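Local atomic coordinates of methanol--corrinoid protein co-methyltransferase (PDB entry 2I2X), a protein that catalyses methyl transfer from methanol to the cob(I)amide bound by its partner subunit MtaC, as a zinc-containing enzyme of methanogenesis. Residues Y38-I43 with C307-N312; P79-E84 with Y116-A121; G288-C293 with E331-D336; S296-N301 with D364-M369. All blocks are in the same frame, centred on the assembly; numbering follows the deposited sequence.

Interaction 1: residues Y38-I43 with C307-N312; sequences YTIPEI and CDCWSN
Glu42 and Cys309 lie on the same face of two adjoining parallel strands, 40-43 and 309-311, with the carboxylate of Glu42 hanging beside the cysteine. With CG anti to the backbone N (chi1 178°) and the rest of the chain extended, OE1 of Glu42 reaches 4.0 Å from CB of Cys309. That carboxylate is tied down elsewhere, OE1 by the hydroxyl of Thr285 and OE2 by a salt bridge to Arg123, so both oxygens of this buried group have partners. CB of Cys309 also sits 3.4 Å from Ile40 O, and its SG packs loosely on Ile40 CB at 4.3 Å. Backbone bonds alternate along the pair: Ile40 N to Asp308 O (3.0 Å), Trp310 N to Ile40 O, and Glu42 N to Trp310 O (2.8 Å). Beyond them Asn312 crosses Ile43 obliquely, its OD1 3.4 Å from Ile43 CD1, while the same oxygen accepts from Asn44 N. A leucine in place of Asn312 would probably leave the Asn44 amide without this acceptor and let the end of strand 40-43 move. In the TIM barrel these are the first strand and the last in sequence, and their meeting closes the cylinder. Strand 80-86 flanks 40-43, strand 285-287 flanks 309-311, and helix 325-345 packs on the face carrying Pro41, through Leu333 and Cys337.

Interaction 2: residues P79-E84 with Y116-A121; sequences PAIILE and YGIKCA
Ile81 points its CG2 methyl at two partners of strand 119-121 and the residue before it: CD1 of Ile118 and CB of Cys120, each 4.0 Å away. Ile118 meets it with the far end of its side chain, because CG1 is anti to the backbone N (chi1 180°) and CD1 extends onward from there; on the way CG1 passes 3.8 Å from Pro79 O. Val69 and Met73 of helix 55-76 cover Ile81, and Met70 and Met73 cover Ile118. Strands 80-86 and 119-126 run parallel and are joined through helix 95-116, a beta-alpha-beta crossover of the TIM barrel, with Gly117 leaving that helix at positive phi. Ala80, Ile82, Lys119 and Ala121 share the other face. Ala80 CB faces Lys119 CB at 4.1 Å, and the lysine's CB, CG and CD run past Pro79 O before the chain bends away. Ile82 lays CG2 3.6 Å from Ala121 O and CG1 near Ala121 CB; Leu32 packs on this face. Pro79 O accepts from Lys119 N (3.2 Å) and from a water. Ile81 N then binds Lys119 O (3.0 Å), Ala121 N gives a weak bond to Ile81 O, and Leu83 N binds Ala121 O (3.1 Å).

Interaction 3: residues G288-C293 with E331-D336; sequences GKTSTC and ETLAYD
The loop that follows barrel strand 285-287 presses Thr290 against helix 325-345, into an angle made by Thr332, Leu333 and Asp336. The hydroxyl and the methyl of Thr290 do different work. Its OG1 donates to Asp336 OD2 at 2.6 Å, a short bond that meets the carboxylate oxygen nearly along its C-O axis. CG2, anti to the backbone N while OG1 stays beside it (chi1 -49°), touches Thr332 CG2 and Leu333 CD2, both at 3.6 Å. Three helix residues within about one turn thus hold a single side chain by its two branches. The loop is part of the long connection between TIM-barrel strands 285-287 and 309-311, which leans on the helix that follows the last strand, and it lies at the interface with the second subunit. There Asp336 OD1 pairs with Lys289 of the second subunit, and Lys289 with Asp336 of that subunit. The lysine of the same chain passes at an angle, its NZ 4.5 Å from Asp336 OD1 and beyond a salt bridge. Within the loop, Gly288 O accepts from both Ser291 N and Ser291 OG, the hydroxyl lying on a lone pair 2.8 Å away.

Interaction 4: residues S296-N301 with D364-M369; sequences SDVMGN and DPQAYM
Val298 CG1 presses on Asp364 CB at 3.4 Å, the two side chains crossing at about a right angle. This methyl lies between the valine's own backbone N and carbonyl carbon (chi1 85°), and it also comes near Gln366 CB. Beside it Ala367 CB fits against Met299 CB and Val298 O, each 3.8 Å away, while the bent methionine chain brings CE to 4.2 Å from Gln366 O. The next shell fixes these groups. On the loop, Asp297 OD1 accepts from Met299 N (2.8 Å), an Asx turn that fixes the backbone from which Val298 and Met299 point to the helix; OD2 of the same aspartate is bound by Tyr271. On the other segment Asp364 is the N-cap of the short helix 365-368. Its OD1 is gripped by Gln366 N (3.0 Å) and Gln366 NE2 (3.2 Å), which come from opposite faces of the carboxylate, and OD2 is engaged by His240 and by Arg15 of another chain. Replacing Asp364 with an alanine is likely to uncap the helix, release the Gln366 amide to turn and leave that arginine without its countercharge. Farther out, Leu233 covers Val298, and Met227 of helix 220-230 touches both Met299 and Gln366. No hydrogen bond spans the two segments, so van der Waals packing, largely of methyl and methylene groups, joins them directly; the polar atoms shape each side separately, and the capping carboxylate, probably kept ionised by the helix start and the arginine, also pairs with that residue of another chain.

Interactions 1 and 2 belong to one barrel sheet, centres about 11 Å apart, joined where Ile82 N meets Pro41 O and Glu84 N meets Ile43 O, each at 2.9 Å. Interaction 3 lies about 9 Å from interaction 1 between centres, tied to it by Trp310 NE1 to Asp336 OD2 (2.8 Å). Interactions 3 and 4 share the loop between strands 285-287 and 309-311, where Lys289 N lies 2.9 Å from Gly300 O, and both touch the second subunit. Near the active site, the Ser311 side chain is about 7 Å from that of the zinc ligand Cys269, and the Asn312 side chain about 9 Å from the corrinoid. Met299 is about 10 Å from Cys269, between side chains.

Interaction 1: residues Y38-I43 with C307-N312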
loop_
_atom_site.group_PDB
_atom_site.type_symbol
_atom_site.label_atom_id
_atom_site.label_comp_id
_atom_site.label_asym_id
_atom_site.label_seq_id
_atom_site.Cartn_x
_atom_site.Cartn_y
_atom_site.Cartn_z
ATOM N N TYR A 38 2.937 5.990 24.139
ATOM C CA TYR A 38 2.516 6.226 22.752
ATOM C C TYR A 38 3.059 5.179 21.769
ATOM O O TYR A 38 4.226 4.797 21.864
ATOM C CB TYR A 38 2.867 7.643 22.263
ATOM C CG TYR A 38 4.335 8.011 22.263
ATOM C CD1 TYR A 38 4.927 8.630 23.368
ATOM C CD2 TYR A 38 5.121 7.759 21.151
ATOM C CE1 TYR A 38 6.285 8.990 23.353
ATOM C CE2 TYR A 38 6.477 8.115 21.116
ATOM C CZ TYR A 38 7.056 8.734 22.217
ATOM O OH TYR A 38 8.393 9.116 22.130
ATOM N N THR A 39 2.215 4.749 20.830
ATOM C CA THR A 39 2.652 3.838 19.780
ATOM C C THR A 39 3.450 4.604 18.729
ATOM O O THR A 39 3.237 5.802 18.535
ATOM C CB THR A 39 1.459 3.137 19.113
ATOM O OG1 THR A 39 0.563 4.125 18.572
ATOM C CG2 THR A 39 0.709 2.247 20.123
ATOM N N ILE A 40 4.373 3.923 18.058
ATOM C CA ILE A 40 5.227 4.569 17.055
ATOM C C ILE A 40 5.230 3.780 15.753
ATOM O O ILE A 40 5.418 2.554 15.777
ATOM C CB ILE A 40 6.678 4.659 17.514
ATOM C CG1 ILE A 40 6.803 5.420 18.830
ATOM C CG2 ILE A 40 7.513 5.354 16.477
ATOM C CD1 ILE A 40 7.971 4.916 19.658
ATOM N N PRO A 41 5.032 4.473 14.604
ATOM C CA PRO A 41 5.139 3.726 13.347
ATOM C C PRO A 41 6.589 3.378 13.045
ATOM O O PRO A 41 7.490 4.162 13.331
ATOM C CB PRO A 41 4.570 4.704 12.305
ATOM C CG PRO A 41 4.824 6.072 12.892
ATOM C CD PRO A 41 4.721 5.902 14.388
ATOM N N GLU A 42 6.797 2.203 12.456
ATOM C CA GLU A 42 8.129 1.718 12.082
ATOM C C GLU A 42 8.069 1.310 10.612
ATOM O O GLU A 42 7.439 0.303 10.255
ATOM C CB GLU A 42 8.559 0.534 12.974
ATOM C CG GLU A 42 9.955 -0.105 12.635
ATOM C CD GLU A 42 10.664 -0.843 13.846
ATOM O OE1 GLU A 42 10.001 -1.387 14.778
ATOM O OE2 GLU A 42 11.914 -0.857 13.876
ATOM N N ILE A 43 8.715 2.084 9.754
ATOM C CA ILE A 43 8.624 1.819 8.322
ATOM C C ILE A 43 9.801 0.957 7.826
ATOM O O ILE A 43 10.962 1.183 8.201
ATOM C CB ILE A 43 8.468 3.141 7.496
ATOM C CG1 ILE A 43 8.266 2.856 6.001
ATOM C CG2 ILE A 43 9.660 4.085 7.759
ATOM C CD1 ILE A 43 6.871 2.318 5.599
ATOM N N CYS A 307 0.732 -3.688 20.812
ATOM C CA CYS A 307 1.983 -3.313 20.181
ATOM C C CYS A 307 2.544 -2.029 20.784
ATOM O O CYS A 307 1.814 -1.248 21.343
ATOM C CB CYS A 307 1.803 -3.134 18.678
ATOM S SG CYS A 307 0.753 -1.719 18.235
ATOM N N ASP A 308 3.848 -1.819 20.645
ATOM C CA ASP A 308 4.460 -0.550 20.991
ATOM C C ASP A 308 4.875 0.171 19.724
ATOM O O ASP A 308 4.746 1.406 19.628
ATOM C CB ASP A 308 5.632 -0.747 21.948
ATOM C CG ASP A 308 5.189 -1.407 23.264
ATOM O OD1 ASP A 308 4.822 -0.663 24.215
ATOM O OD2 ASP A 308 5.173 -2.668 23.336
ATOM N N CYS A 309 5.363 -0.593 18.745
ATOM C CA CYS A 309 5.638 -0.047 17.409
ATOM C C CYS A 309 4.873 -0.854 16.376
ATOM O O CYS A 309 4.516 -2.005 16.626
ATOM C CB CYS A 309 7.141 0.006 17.125
ATOM S SG CYS A 309 8.063 0.672 18.556
ATOM N N TRP A 310 4.595 -0.239 15.236
ATOM C CA TRP A 310 3.658 -0.794 14.262
ATOM C C TRP A 310 4.312 -0.667 12.909
ATOM O O TRP A 310 4.647 0.445 12.474
ATOM C CB TRP A 310 2.361 -0.021 14.333
ATOM C CG TRP A 310 1.213 -0.458 13.457
ATOM C CD1 TRP A 310 0.473 0.355 12.635
ATOM C CD2 TRP A 310 0.630 -1.764 13.359
ATOM N NE1 TRP A 310 -0.520 -0.365 12.020
ATOM C CE2 TRP A 310 -0.460 -1.666 12.453
ATOM C CE3 TRP A 310 0.916 -3.006 13.946
ATOM C CZ2 TRP A 310 -1.269 -2.769 12.112
ATOM C CZ3 TRP A 310 0.111 -4.107 13.613
ATOM C CH2 TRP A 310 -0.972 -3.976 12.697
ATOM N N SER A 311 4.527 -1.827 12.279
ATOM C CA SER A 311 5.307 -1.934 11.069
ATOM C C SER A 311 4.550 -2.460 9.811
ATOM O O SER A 311 3.542 -3.151 9.934
ATOM C CB SER A 311 6.505 -2.823 11.383
ATOM O OG SER A 311 7.104 -3.339 10.203
ATOM N N ASN A 312 5.079 -2.137 8.623
ATOM C CA ASN A 312 4.561 -2.631 7.330
ATOM C C ASN A 312 5.382 -3.789 6.796
ATOM O O ASN A 312 5.182 -4.223 5.647
ATOM C CB ASN A 312 4.616 -1.518 6.267
ATOM C CG ASN A 312 6.044 -1.158 5.911
ATOM O OD1 ASN A 312 6.827 -0.852 6.797
ATOM N ND2 ASN A 312 6.405 -1.238 4.621
HETATM O O HOH W 1 6.000 2.803 21.827
#

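Interaction 2: residues P79-E84 with Y116-A121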
loop_
_atom_site.group_PDB
_atom_site.type_symbol
_atom_site.label_atom_id
_atom_site.label_comp_id
_atom_site.label_asym_id
_atom_site.label_seq_id
_atom_site.Cartn_x
_atom_site.Cartn_y
_atom_site.Cartn_z
ATOM N N PRO A 79 4.128 13.082 14.872
ATOM C CA PRO A 79 5.149 13.482 15.855
ATOM C C PRO A 79 6.357 12.531 16.020
ATOM O O PRO A 79 7.336 12.921 16.661
ATOM C CB PRO A 79 4.348 13.515 17.180
ATOM C CG PRO A 79 3.431 12.360 17.041
ATOM C CD PRO A 79 2.989 12.425 15.542
ATOM N N ALA A 80 6.278 11.312 15.488
ATOM C CA ALA A 80 7.351 10.307 15.700
ATOM C C ALA A 80 7.425 9.224 14.623
ATOM O O ALA A 80 6.439 8.894 13.954
ATOM C CB ALA A 80 7.234 9.662 17.084
ATOM N N ILE A 81 8.610 8.672 14.440
ATOM C CA ILE A 81 8.754 7.650 13.446
ATOM C C ILE A 81 10.047 6.862 13.652
ATOM O O ILE A 81 11.060 7.442 14.041
ATOM C CB ILE A 81 8.649 8.271 12.025
ATOM C CG1 ILE A 81 8.310 7.199 10.967
ATOM C CG2 ILE A 81 9.814 9.168 11.704
ATOM C CD1 ILE A 81 9.464 6.642 10.348
ATOM N N ILE A 82 10.014 5.559 13.385
ATOM C CA ILE A 82 11.242 4.753 13.399
ATOM C C ILE A 82 11.467 4.229 11.985
ATOM O O ILE A 82 10.508 3.749 11.355
ATOM C CB ILE A 82 11.102 3.542 14.332
ATOM C CG1 ILE A 82 11.031 4.000 15.790
ATOM C CG2 ILE A 82 12.241 2.568 14.108
ATOM C CD1 ILE A 82 10.474 2.940 16.768
ATOM N N LEU A 83 12.697 4.327 11.479
ATOM C CA LEU A 83 13.050 3.673 10.212
ATOM C C LEU A 83 13.789 2.358 10.497
ATOM O O LEU A 83 14.734 2.314 11.307
ATOM C CB LEU A 83 13.901 4.601 9.330
ATOM C CG LEU A 83 13.234 5.867 8.718
ATOM C CD1 LEU A 83 13.140 7.124 9.665
ATOM C CD2 LEU A 83 13.909 6.242 7.383
ATOM N N GLU A 84 13.350 1.278 9.864
ATOM C CA GLU A 84 14.071 0.045 9.983
ATOM C C GLU A 84 14.704 -0.364 8.651
ATOM O O GLU A 84 13.991 -0.622 7.665
ATOM C CB GLU A 84 13.208 -1.096 10.544
ATOM C CG GLU A 84 14.002 -2.439 10.547
ATOM C CD GLU A 84 13.221 -3.662 10.942
ATOM O OE1 GLU A 84 11.982 -3.585 11.124
ATOM O OE2 GLU A 84 13.859 -4.729 11.062
ATOM N N TYR A 116 12.452 20.464 12.670
ATOM C CA TYR A 116 11.056 20.350 13.043
ATOM C C TYR A 116 10.803 19.792 14.442
ATOM O O TYR A 116 9.691 19.896 14.939
ATOM C CB TYR A 116 10.327 19.471 12.029
ATOM C CG TYR A 116 10.462 19.862 10.561
ATOM C CD1 TYR A 116 9.618 20.821 9.989
ATOM C CD2 TYR A 116 11.412 19.250 9.743
ATOM C CE1 TYR A 116 9.731 21.173 8.634
ATOM C CE2 TYR A 116 11.529 19.580 8.396
ATOM C CZ TYR A 116 10.686 20.550 7.848
ATOM O OH TYR A 116 10.806 20.878 6.517
ATOM N N GLY A 117 11.817 19.172 15.065
ATOM C CA GLY A 117 11.634 18.472 16.351
ATOM C C GLY A 117 10.825 17.167 16.324
ATOM O O GLY A 117 10.302 16.748 17.348
ATOM N N ILE A 118 10.717 16.524 15.159
ATOM C CA ILE A 118 10.132 15.208 15.060
ATOM C C ILE A 118 11.073 14.180 15.727
ATOM O O ILE A 118 12.278 14.204 15.502
ATOM C CB ILE A 118 9.878 14.819 13.568
ATOM C CG1 ILE A 118 9.269 13.418 13.462
ATOM C CG2 ILE A 118 11.163 14.951 12.713
ATOM C CD1 ILE A 118 8.796 13.068 12.072
ATOM N N LYS A 119 10.511 13.315 16.571
ATOM C CA LYS A 119 11.257 12.269 17.244
ATOM C C LYS A 119 11.427 11.091 16.303
ATOM O O LYS A 119 10.479 10.678 15.626
ATOM C CB LYS A 119 10.484 11.813 18.472
ATOM C CG LYS A 119 10.078 12.930 19.424
ATOM C CD LYS A 119 8.795 12.511 20.118
ATOM C CE LYS A 119 8.797 12.835 21.568
ATOM N NZ LYS A 119 8.792 14.269 21.843
ATOM N N CYS A 120 12.624 10.550 16.239
ATOM C CA CYS A 120 12.860 9.366 15.419
ATOM C C CYS A 120 14.045 8.524 15.899
ATOM O O CYS A 120 14.881 8.994 16.680
ATOM C CB CYS A 120 13.093 9.800 13.990
ATOM S SG CYS A 120 14.311 11.081 13.923
ATOM N N ALA A 121 14.108 7.276 15.445
ATOM C CA ALA A 121 15.195 6.366 15.813
ATOM C C ALA A 121 15.435 5.473 14.626
ATOM O O ALA A 121 14.547 5.273 13.805
ATOM C CB ALA A 121 14.849 5.534 17.083
HETATM O O HOH W 2 7.579 15.016 18.206
#

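Interaction 3: residues G288-C293 with E331-D336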
loop_
_atom_site.group_PDB
_atom_site.type_symbol
_atom_site.label_atom_id
_atom_site.label_comp_id
_atom_site.label_asym_id
_atom_site.label_seq_id
_atom_site.Cartn_x
_atom_site.Cartn_y
_atom_site.Cartn_z
ATOM N N GLY A 288 0.614 -6.265 10.948
ATOM C CA GLY A 288 -0.597 -6.966 10.586
ATOM C C GLY A 288 -1.253 -6.345 9.376
ATOM O O GLY A 288 -0.682 -6.307 8.292
ATOM N N LYS A 289 -2.443 -5.812 9.580
ATOM C CA LYS A 289 -3.234 -5.276 8.476
ATOM C C LYS A 289 -2.486 -4.275 7.578
ATOM O O LYS A 289 -2.825 -4.160 6.392
ATOM C CB LYS A 289 -4.527 -4.658 9.004
ATOM C CG LYS A 289 -4.374 -3.303 9.637
ATOM C CD LYS A 289 -5.716 -2.659 9.748
ATOM C CE LYS A 289 -5.762 -1.590 10.819
ATOM N NZ LYS A 289 -7.203 -1.213 11.086
ATOM N N THR A 290 -1.522 -3.543 8.150
ATOM C CA THR A 290 -0.765 -2.537 7.432
ATOM C C THR A 290 0.639 -3.038 7.037
ATOM O O THR A 290 1.563 -2.246 6.770
ATOM C CB THR A 290 -0.718 -1.204 8.188
ATOM O OG1 THR A 290 -2.040 -0.858 8.597
ATOM C CG2 THR A 290 -0.192 -0.055 7.271
ATOM N N SER A 291 0.784 -4.360 6.963
ATOM C CA SER A 291 2.006 -4.961 6.378
ATOM C C SER A 291 1.644 -5.825 5.167
ATOM O O SER A 291 2.450 -6.650 4.731
ATOM C CB SER A 291 2.816 -5.767 7.423
ATOM O OG SER A 291 2.043 -6.851 7.933
ATOM N N THR A 292 0.451 -5.631 4.620
ATOM C CA THR A 292 -0.004 -6.447 3.480
ATOM C C THR A 292 0.846 -6.287 2.216
ATOM O O THR A 292 0.803 -7.155 1.342
ATOM C CB THR A 292 -1.493 -6.176 3.120
ATOM O OG1 THR A 292 -1.694 -4.757 2.959
ATOM C CG2 THR A 292 -2.424 -6.725 4.210
ATOM N N CYS A 293 1.579 -5.177 2.099
ATOM C CA CYS A 293 2.591 -5.004 1.042
ATOM C C CYS A 293 3.638 -6.125 1.045
ATOM O O CYS A 293 4.210 -6.485 -0.004
ATOM C CB CYS A 293 3.300 -3.657 1.198
ATOM S SG CYS A 293 3.635 -3.188 2.934
ATOM N N GLU A 331 2.485 6.709 6.004
ATOM C CA GLU A 331 1.291 7.496 6.336
ATOM C C GLU A 331 0.179 6.626 6.975
ATOM O O GLU A 331 -0.378 7.008 8.011
ATOM C CB GLU A 331 0.791 8.328 5.127
ATOM C CG GLU A 331 -0.608 9.035 5.336
ATOM C CD GLU A 331 -0.895 10.200 4.391
ATOM O OE1 GLU A 331 0.065 10.806 3.858
ATOM O OE2 GLU A 331 -2.091 10.528 4.177
ATOM N N THR A 332 -0.115 5.463 6.392
ATOM C CA THR A 332 -1.077 4.523 6.986
ATOM C C THR A 332 -0.625 4.056 8.404
ATOM O O THR A 332 -1.405 4.089 9.370
ATOM C CB THR A 332 -1.323 3.327 6.043
ATOM O OG1 THR A 332 -1.517 3.786 4.690
ATOM C CG2 THR A 332 -2.517 2.564 6.466
ATOM N N LEU A 333 0.638 3.655 8.541
ATOM C CA LEU A 333 1.146 3.262 9.842
ATOM C C LEU A 333 0.979 4.382 10.851
ATOM O O LEU A 333 0.437 4.176 11.951
ATOM C CB LEU A 333 2.639 2.873 9.781
ATOM C CG LEU A 333 3.028 1.660 8.951
ATOM C CD1 LEU A 333 4.470 1.643 8.742
ATOM C CD2 LEU A 333 2.535 0.339 9.573
ATOM N N ALA A 334 1.420 5.578 10.479
ATOM C CA ALA A 334 1.357 6.688 11.420
ATOM C C ALA A 334 -0.083 7.019 11.813
ATOM O O ALA A 334 -0.351 7.419 12.951
ATOM C CB ALA A 334 2.058 7.906 10.869
ATOM N N TYR A 335 -1.012 6.841 10.885
ATOM C CA TYR A 335 -2.394 7.101 11.211
ATOM C C TYR A 335 -2.941 6.013 12.139
ATOM O O TYR A 335 -3.697 6.303 13.065
ATOM C CB TYR A 335 -3.223 7.212 9.927
ATOM C CG TYR A 335 -3.411 8.619 9.389
ATOM C CD1 TYR A 335 -3.991 9.622 10.177
ATOM C CD2 TYR A 335 -3.049 8.939 8.084
ATOM C CE1 TYR A 335 -4.190 10.906 9.693
ATOM C CE2 TYR A 335 -3.239 10.228 7.588
ATOM C CZ TYR A 335 -3.804 11.216 8.399
ATOM O OH TYR A 335 -4.037 12.496 7.890
ATOM N N ASP A 336 -2.562 4.752 11.889
ATOM C CA ASP A 336 -2.945 3.644 12.775
ATOM C C ASP A 336 -2.448 3.984 14.164
ATOM O O ASP A 336 -3.165 3.785 15.136
ATOM C CB ASP A 336 -2.349 2.297 12.330
ATOM C CG ASP A 336 -3.000 1.745 11.082
ATOM O OD1 ASP A 336 -4.159 2.092 10.815
ATOM O OD2 ASP A 336 -2.348 0.978 10.342
#

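Interaction 4: residues S296-N301 with D364-M369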
loop_
_atom_site.group_PDB
_atom_site.type_symbol
_atom_site.label_atom_id
_atom_site.label_comp_id
_atom_site.label_asym_id
_atom_site.label_seq_id
_atom_site.Cartn_x
_atom_site.Cartn_y
_atom_site.Cartn_z
ATOM N N SER A 296 0.089 -11.535 3.350
ATOM C CA SER A 296 -1.232 -11.724 3.927
ATOM C C SER A 296 -1.089 -12.349 5.322
ATOM O O SER A 296 -0.156 -13.130 5.583
ATOM C CB SER A 296 -2.002 -12.684 3.020
ATOM O OG SER A 296 -3.372 -12.649 3.286
ATOM N N ASP A 297 -2.001 -11.997 6.227
ATOM C CA ASP A 297 -2.124 -12.699 7.504
ATOM C C ASP A 297 -3.539 -12.710 8.008
ATOM O O ASP A 297 -4.441 -12.067 7.455
ATOM C CB ASP A 297 -1.108 -12.245 8.575
ATOM C CG ASP A 297 -1.462 -10.926 9.250
ATOM O OD1 ASP A 297 -2.580 -10.779 9.764
ATOM O OD2 ASP A 297 -0.562 -10.060 9.352
ATOM N N VAL A 298 -3.740 -13.461 9.065
ATOM C CA VAL A 298 -5.070 -13.846 9.443
ATOM C C VAL A 298 -5.370 -13.253 10.804
ATOM O O VAL A 298 -6.347 -13.654 11.468
ATOM C CB VAL A 298 -5.190 -15.368 9.337
ATOM C CG1 VAL A 298 -4.696 -16.097 10.612
ATOM C CG2 VAL A 298 -6.540 -15.778 8.898
ATOM N N MET A 299 -4.562 -12.240 11.169
ATOM C CA MET A 299 -4.725 -11.510 12.431
ATOM C C MET A 299 -4.419 -10.018 12.302
ATOM O O MET A 299 -3.727 -9.437 13.153
ATOM C CB MET A 299 -3.921 -12.161 13.588
ATOM C CG MET A 299 -2.391 -12.394 13.358
ATOM S SD MET A 299 -2.044 -13.701 12.146
ATOM C CE MET A 299 -0.761 -14.597 13.093
ATOM N N GLY A 300 -4.992 -9.383 11.261
ATOM C CA GLY A 300 -4.628 -8.035 10.844
ATOM C C GLY A 300 -4.733 -6.994 11.943
ATOM O O GLY A 300 -3.865 -6.122 12.033
ATOM N N ASN A 301 -5.807 -7.076 12.751
ATOM C CA ASN A 301 -6.106 -6.092 13.789
ATOM C C ASN A 301 -5.675 -6.586 15.157
ATOM O O ASN A 301 -5.202 -5.820 15.987
ATOM C CB ASN A 301 -7.599 -5.778 13.854
ATOM C CG ASN A 301 -8.116 -4.965 12.665
ATOM O OD1 ASN A 301 -9.077 -5.356 12.006
ATOM N ND2 ASN A 301 -7.513 -3.823 12.417
ATOM N N ASP A 364 -9.050 -17.657 12.968
ATOM C CA ASP A 364 -8.107 -18.764 12.741
ATOM C C ASP A 364 -7.477 -19.177 14.071
ATOM O O ASP A 364 -7.338 -18.341 14.963
ATOM C CB ASP A 364 -6.990 -18.300 11.820
ATOM C CG ASP A 364 -6.254 -19.443 11.147
ATOM O OD1 ASP A 364 -5.164 -19.797 11.645
ATOM O OD2 ASP A 364 -6.755 -19.997 10.127
ATOM N N PRO A 365 -7.083 -20.463 14.219
ATOM C CA PRO A 365 -6.406 -20.795 15.472
ATOM C C PRO A 365 -5.112 -20.019 15.684
ATOM O O PRO A 365 -4.726 -19.773 16.832
ATOM C CB PRO A 365 -6.152 -22.313 15.351
ATOM C CG PRO A 365 -6.261 -22.615 13.927
ATOM C CD PRO A 365 -7.257 -21.665 13.366
ATOM N N GLN A 366 -4.455 -19.625 14.600
ATOM C CA GLN A 366 -3.231 -18.806 14.709
ATOM C C GLN A 366 -3.510 -17.466 15.390
ATOM O O GLN A 366 -2.640 -16.896 16.048
ATOM C CB GLN A 366 -2.603 -18.564 13.340
ATOM C CG GLN A 366 -2.098 -19.834 12.691
ATOM C CD GLN A 366 -1.487 -19.589 11.326
ATOM O OE1 GLN A 366 -0.304 -19.246 11.216
ATOM N NE2 GLN A 366 -2.272 -19.807 10.276
ATOM N N ALA A 367 -4.737 -16.975 15.255
ATOM C CA ALA A 367 -5.084 -15.698 15.822
ATOM C C ALA A 367 -5.598 -15.911 17.246
ATOM O O ALA A 367 -5.170 -15.206 18.195
ATOM C CB ALA A 367 -6.102 -15.016 14.955
ATOM N N TYR A 368 -6.490 -16.896 17.393
ATOM C CA TYR A 368 -7.040 -17.250 18.687
ATOM C C TYR A 368 -5.995 -17.321 19.817
ATOM O O TYR A 368 -6.190 -16.738 20.888
ATOM C CB TYR A 368 -7.798 -18.587 18.597
ATOM C CG TYR A 368 -8.644 -18.841 19.819
ATOM C CD1 TYR A 368 -9.955 -18.352 19.888
ATOM C CD2 TYR A 368 -8.130 -19.532 20.921
ATOM C CE1 TYR A 368 -10.734 -18.524 21.010
ATOM C CE2 TYR A 368 -8.930 -19.731 22.071
ATOM C CZ TYR A 368 -10.224 -19.214 22.097
ATOM O OH TYR A 368 -11.022 -19.391 23.186
ATOM N N MET A 369 -4.903 -18.048 19.583
ATOM C CA MET A 369 -3.839 -18.209 20.571
ATOM C C MET A 369 -3.123 -16.893 20.845
ATOM O O MET A 369 -2.659 -16.645 21.951
ATOM C CB MET A 369 -2.835 -19.262 20.091
ATOM C CG MET A 369 -1.749 -19.660 21.121
ATOM S SD MET A 369 -0.252 -18.613 21.080
ATOM C CE MET A 369 0.652 -19.382 19.756
#